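Local coordinates for protein lectin-related NK cell receptor LY49L1 (Mus musculus, PDB 3G8K) that serves as a natural killer cell receptor that, like other Ly49 receptors, probably recognises MHC class I through its C-type lectin-like domain, at residues 31-43 with 116-128. The protein carries 1 engineered substitution. Sequence-based numbering, arbitrary orientation.
Sequences CKQTCQISSLSLL and SFICICGKRLDKF
Two disulfides, Cys31 to Cys119 and Cys35 to Cys121, rivet helix 28-37 to strand 118-124 and illustrate how covalent staples can pair helical and extended repeats: cysteines one helical turn apart meet cysteines two residues apart on the strand. Their chi3 values, -74° and -77°, are nearly equal, so both bridges have the same hand. The axes of 31-37 and 118-124 approach to 8.5 Å.

Beyond the second cysteine the helix soon ends in a Schellman motif, Leu40 N to Cys35 O and Ser39 N to Gln36 O, with Ser39 at positive phi as its C-prime residue, and the chain turns back along the same strand. Ser41 and Gly122 form an antiparallel hydrogen-bonded pair: Gly122 N reaches Ser41 O at 2.8 Å, while the return bond from Ser41 N to Gly122 O is longer, 3.2 Å. Leu43 N then bonds Ile120 O at 2.9 Å. Helix, short strand 41-42 and C-terminal strand thus join within the C-type lectin-like fold, where strand 118-124 also pairs with strands 17-21 and 62-70.

Apolar packing fills in around this frame. Leu40 sets CB and CD1 against Cys121 CB, both at 3.7 Å, while its CD2 meets the aliphatic part of Lys123, the two side chains crossing at about a right angle. Leu43, with CG anti to its N (chi1 169°), runs beside Ile120, CD2 to CD1 3.9 Å; Leu54 of helix 48-57 touches both.

Waters bridge some of the polar atoms toward the C-terminal end of the strand. Lys123, extended beyond CG, gives NZ to a water that donates to Ser38 O, and a second water accepts from Lys127 NZ at 2.7 Å and donates to Gly122 O.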
loop_
_atom_site.group_PDB
_atom_site.type_symbol
_atom_site.label_atom_id
_atom_site.label_comp_id
_atom_site.label_asym_id
_atom_site.label_seq_id
_atom_site.Cartn_x
_atom_site.Cartn_y
_atom_site.Cartn_z
ATOM N N CYS A 31 12.100 14.812 -9.994
ATOM C CA CYS A 31 11.490 14.003 -8.970
ATOM C C CYS A 31 12.181 14.319 -7.665
ATOM O O CYS A 31 11.571 14.336 -6.598
ATOM C CB CYS A 31 11.708 12.479 -9.263
ATOM S SG CYS A 31 10.503 11.693 -10.288
ATOM N N LYS A 32 13.481 14.442 -7.740
ATOM C CA LYS A 32 14.250 14.746 -6.552
ATOM C C LYS A 32 13.738 16.087 -6.033
ATOM O O LYS A 32 13.388 16.213 -4.833
ATOM C CB LYS A 32 15.736 14.767 -6.850
ATOM C CG LYS A 32 16.516 14.879 -5.604
ATOM C CD LYS A 32 17.616 15.871 -5.703
ATOM C CE LYS A 32 18.573 15.505 -4.589
ATOM N NZ LYS A 32 19.531 16.551 -4.265
ATOM N N GLN A 33 13.626 17.066 -6.931
ATOM C CA GLN A 33 13.097 18.324 -6.474
ATOM C C GLN A 33 11.606 18.382 -6.086
ATOM O O GLN A 33 11.256 19.098 -5.168
ATOM C CB GLN A 33 13.568 19.491 -7.358
ATOM C CG GLN A 33 14.891 20.131 -6.772
ATOM C CD GLN A 33 14.747 21.593 -6.303
ATOM O OE1 GLN A 33 13.631 22.150 -6.249
ATOM N NE2 GLN A 33 15.890 22.237 -6.003
ATOM N N THR A 34 10.747 17.607 -6.744
ATOM C CA THR A 34 9.337 17.469 -6.332
ATOM C C THR A 34 9.184 16.798 -4.962
ATOM O O THR A 34 8.480 17.294 -4.109
ATOM C CB THR A 34 8.532 16.708 -7.354
ATOM O OG1 THR A 34 8.602 17.413 -8.597
ATOM C CG2 THR A 34 7.080 16.572 -6.936
ATOM N N CYS A 35 9.866 15.691 -4.707
ATOM C CA CYS A 35 9.832 15.163 -3.351
ATOM C C CYS A 35 10.161 16.304 -2.367
ATOM O O CYS A 35 9.477 16.494 -1.360
ATOM C CB CYS A 35 10.784 13.962 -3.211
ATOM S SG CYS A 35 10.219 12.542 -4.229
ATOM N N GLN A 36 11.199 17.072 -2.677
ATOM C CA GLN A 36 11.764 18.060 -1.743
ATOM C C GLN A 36 10.903 19.266 -1.372
ATOM O O GLN A 36 10.673 19.515 -0.184
ATOM C CB GLN A 36 13.225 18.389 -2.077
ATOM C CG GLN A 36 14.080 17.622 -1.085
ATOM C CD GLN A 36 15.469 17.281 -1.508
ATOM O OE1 GLN A 36 15.933 16.091 -1.320
ATOM N NE2 GLN A 36 16.183 18.290 -2.067
ATOM N N ILE A 37 10.319 19.947 -2.363
ATOM C CA ILE A 37 9.394 21.032 -2.055
ATOM C C ILE A 37 8.269 20.610 -1.085
ATOM O O ILE A 37 7.674 21.461 -0.370
ATOM C CB ILE A 37 8.859 21.785 -3.346
ATOM C CG1 ILE A 37 7.803 20.993 -4.066
ATOM C CG2 ILE A 37 9.996 22.085 -4.307
ATOM C CD1 ILE A 37 7.642 21.457 -5.549
ATOM N N SER A 38 7.983 19.313 -1.031
ATOM C CA SER A 38 6.995 18.810 -0.092
ATOM C C SER A 38 7.569 18.193 1.207
ATOM O O SER A 38 6.881 17.420 1.865
ATOM C CB SER A 38 6.113 17.795 -0.802
ATOM O OG SER A 38 5.192 18.444 -1.679
ATOM N N SER A 39 8.805 18.543 1.574
ATOM C CA SER A 39 9.529 17.978 2.734
ATOM C C SER A 39 9.651 16.456 2.796
ATOM O O SER A 39 9.851 15.882 3.897
ATOM C CB SER A 39 8.957 18.506 4.063
ATOM O OG SER A 39 8.792 19.935 3.988
ATOM N N LEU A 40 9.579 15.811 1.625
ATOM C CA LEU A 40 9.810 14.352 1.455
ATOM C C LEU A 40 11.210 14.237 0.836
ATOM O O LEU A 40 11.934 15.215 0.786
ATOM C CB LEU A 40 8.733 13.780 0.524
ATOM C CG LEU A 40 7.262 14.082 0.797
ATOM C CD1 LEU A 40 6.240 13.580 -0.303
ATOM C CD2 LEU A 40 6.820 13.602 2.201
ATOM N N SER A 41 11.628 13.070 0.390
ATOM C CA SER A 41 12.871 12.992 -0.301
ATOM C C SER A 41 12.790 11.840 -1.243
ATOM O O SER A 41 12.169 10.838 -0.937
ATOM C CB SER A 41 14.047 12.828 0.670
ATOM O OG SER A 41 14.036 11.510 1.130
ATOM N N LEU A 42 13.372 11.979 -2.440
ATOM C CA LEU A 42 13.366 10.857 -3.345
ATOM C C LEU A 42 13.841 9.604 -2.604
ATOM O O LEU A 42 14.884 9.647 -1.955
ATOM C CB LEU A 42 14.259 11.173 -4.571
ATOM C CG LEU A 42 13.975 10.415 -5.900
ATOM C CD1 LEU A 42 12.537 10.300 -6.280
ATOM C CD2 LEU A 42 14.719 11.087 -7.061
ATOM N N LEU A 43 13.147 8.483 -2.774
ATOM C CA LEU A 43 13.187 7.404 -1.798
ATOM C C LEU A 43 14.590 6.780 -1.606
ATOM O O LEU A 43 15.281 6.379 -2.545
ATOM C CB LEU A 43 12.119 6.314 -2.077
ATOM C CG LEU A 43 12.304 5.013 -1.226
ATOM C CD1 LEU A 43 11.683 5.289 0.126
ATOM C CD2 LEU A 43 11.628 3.764 -1.799
ATOM N N SER A 116 11.530 9.955 -17.890
ATOM C CA SER A 116 10.426 10.313 -16.996
ATOM C C SER A 116 9.802 9.006 -16.458
ATOM O O SER A 116 9.229 8.197 -17.237
ATOM C CB SER A 116 9.379 11.128 -17.820
ATOM O OG SER A 116 9.859 12.445 -18.101
ATOM N N PHE A 117 9.995 8.763 -15.135
ATOM C CA PHE A 117 9.370 7.670 -14.342
ATOM C C PHE A 117 8.560 8.242 -13.127
ATOM O O PHE A 117 8.703 9.415 -12.773
ATOM C CB PHE A 117 10.460 6.620 -13.896
ATOM C CG PHE A 117 11.112 5.924 -15.089
ATOM C CD1 PHE A 117 12.393 6.229 -15.483
ATOM C CD2 PHE A 117 10.398 5.011 -15.836
ATOM C CE1 PHE A 117 12.986 5.604 -16.583
ATOM C CE2 PHE A 117 10.972 4.411 -16.956
ATOM C CZ PHE A 117 12.279 4.699 -17.299
ATOM N N ILE A 118 7.669 7.429 -12.561
ATOM C CA ILE A 118 6.947 7.790 -11.326
ATOM C C ILE A 118 7.973 8.079 -10.226
ATOM O O ILE A 118 8.856 7.301 -10.029
ATOM C CB ILE A 118 5.937 6.723 -10.890
ATOM C CG1 ILE A 118 4.835 6.486 -11.971
ATOM C CG2 ILE A 118 5.195 7.131 -9.542
ATOM C CD1 ILE A 118 4.119 7.780 -12.356
ATOM N N CYS A 119 7.833 9.196 -9.524
ATOM C CA CYS A 119 8.619 9.451 -8.279
ATOM C C CYS A 119 8.034 8.728 -7.075
ATOM O O CYS A 119 6.847 8.824 -6.769
ATOM C CB CYS A 119 8.763 10.974 -7.966
ATOM S SG CYS A 119 8.729 12.087 -9.410
ATOM N N ILE A 120 8.871 7.947 -6.390
ATOM C CA ILE A 120 8.464 7.527 -5.075
ATOM C C ILE A 120 9.342 8.299 -4.074
ATOM O O ILE A 120 10.613 8.217 -4.118
ATOM C CB ILE A 120 8.462 6.013 -4.874
ATOM C CG1 ILE A 120 8.060 5.654 -3.453
ATOM C CG2 ILE A 120 9.841 5.387 -5.175
ATOM C CD1 ILE A 120 8.001 4.119 -3.269
ATOM N N CYS A 121 8.640 9.113 -3.264
ATOM C CA CYS A 121 9.200 9.911 -2.164
ATOM C C CYS A 121 9.069 9.199 -0.812
ATOM O O CYS A 121 8.033 8.713 -0.484
ATOM C CB CYS A 121 8.445 11.201 -2.055
ATOM S SG CYS A 121 8.318 12.105 -3.633
ATOM N N GLY A 122 10.110 9.097 -0.014
ATOM C CA GLY A 122 9.880 8.573 1.335
ATOM C C GLY A 122 9.988 9.653 2.411
ATOM O O GLY A 122 10.646 10.681 2.218
ATOM N N LYS A 123 9.342 9.406 3.537
ATOM C CA LYS A 123 9.408 10.194 4.766
ATOM C C LYS A 123 9.192 9.264 5.971
ATOM O O LYS A 123 8.197 8.582 6.067
ATOM C CB LYS A 123 8.403 11.353 4.799
ATOM C CG LYS A 123 8.659 12.406 5.960
ATOM C CD LYS A 123 7.526 13.450 5.969
ATOM C CE LYS A 123 7.614 14.476 7.085
ATOM N NZ LYS A 123 6.274 15.183 7.169
ATOM N N ARG A 124 10.210 9.179 6.843
ATOM C CA ARG A 124 10.090 8.504 8.106
ATOM C C ARG A 124 9.092 9.169 9.024
ATOM O O ARG A 124 8.836 10.368 8.959
ATOM C CB ARG A 124 11.459 8.390 8.789
ATOM C CG ARG A 124 12.253 7.376 8.159
ATOM C CD ARG A 124 13.624 7.299 8.786
ATOM N NE ARG A 124 13.660 7.169 10.239
ATOM C CZ ARG A 124 14.259 6.144 10.858
ATOM N NH1 ARG A 124 14.783 5.168 10.123
ATOM N NH2 ARG A 124 14.330 6.074 12.185
ATOM N N LEU A 125 8.511 8.363 9.880
ATOM C CA LEU A 125 7.499 8.849 10.793
ATOM C C LEU A 125 8.085 9.680 11.988
ATOM O O LEU A 125 7.394 10.494 12.625
ATOM C CB LEU A 125 6.615 7.647 11.188
ATOM C CG LEU A 125 5.272 7.389 10.503
ATOM C CD1 LEU A 125 5.180 7.927 9.174
ATOM C CD2 LEU A 125 4.918 5.941 10.440
ATOM N N ASP A 126 9.364 9.444 12.301
ATOM C CA ASP A 126 10.134 10.255 13.217
ATOM C C ASP A 126 10.885 11.444 12.513
ATOM O O ASP A 126 11.886 11.924 13.038
ATOM C CB ASP A 126 11.109 9.370 14.032
ATOM C CG ASP A 126 12.081 8.622 13.185
ATOM O OD1 ASP A 126 12.761 7.720 13.729
ATOM O OD2 ASP A 126 12.245 8.905 11.983
ATOM N N LYS A 127 10.358 11.958 11.378
ATOM C CA LYS A 127 11.003 13.086 10.715
ATOM C C LYS A 127 10.234 14.369 10.989
ATOM O O LYS A 127 9.046 14.475 10.694
ATOM C CB LYS A 127 11.359 12.855 9.220
ATOM C CG LYS A 127 11.455 14.180 8.415
ATOM C CD LYS A 127 12.503 14.200 7.296
ATOM C CE LYS A 127 12.014 15.061 6.066
ATOM N NZ LYS A 127 12.818 14.945 4.746
ATOM N N PHE A 128 10.923 15.321 11.621
ATOM C CA PHE A 128 10.325 16.529 12.170
ATOM C C PHE A 128 11.168 17.690 11.662
ATOM O O PHE A 128 12.365 17.528 11.381
ATOM C CB PHE A 128 10.305 16.458 13.701
ATOM C CG PHE A 128 9.600 15.228 14.254
ATOM C CD1 PHE A 128 10.303 14.235 14.873
ATOM C CD2 PHE A 128 8.234 15.062 14.091
ATOM C CE1 PHE A 128 9.634 13.095 15.398
ATOM C CE2 PHE A 128 7.569 13.953 14.567
ATOM C CZ PHE A 128 8.294 12.968 15.240
HETATM O O HOH W 1 6.101 16.400 4.736
HETATM O O HOH W 2 13.802 16.576 1.954
HETATM O O HOH W 3 12.551 12.332 4.130
#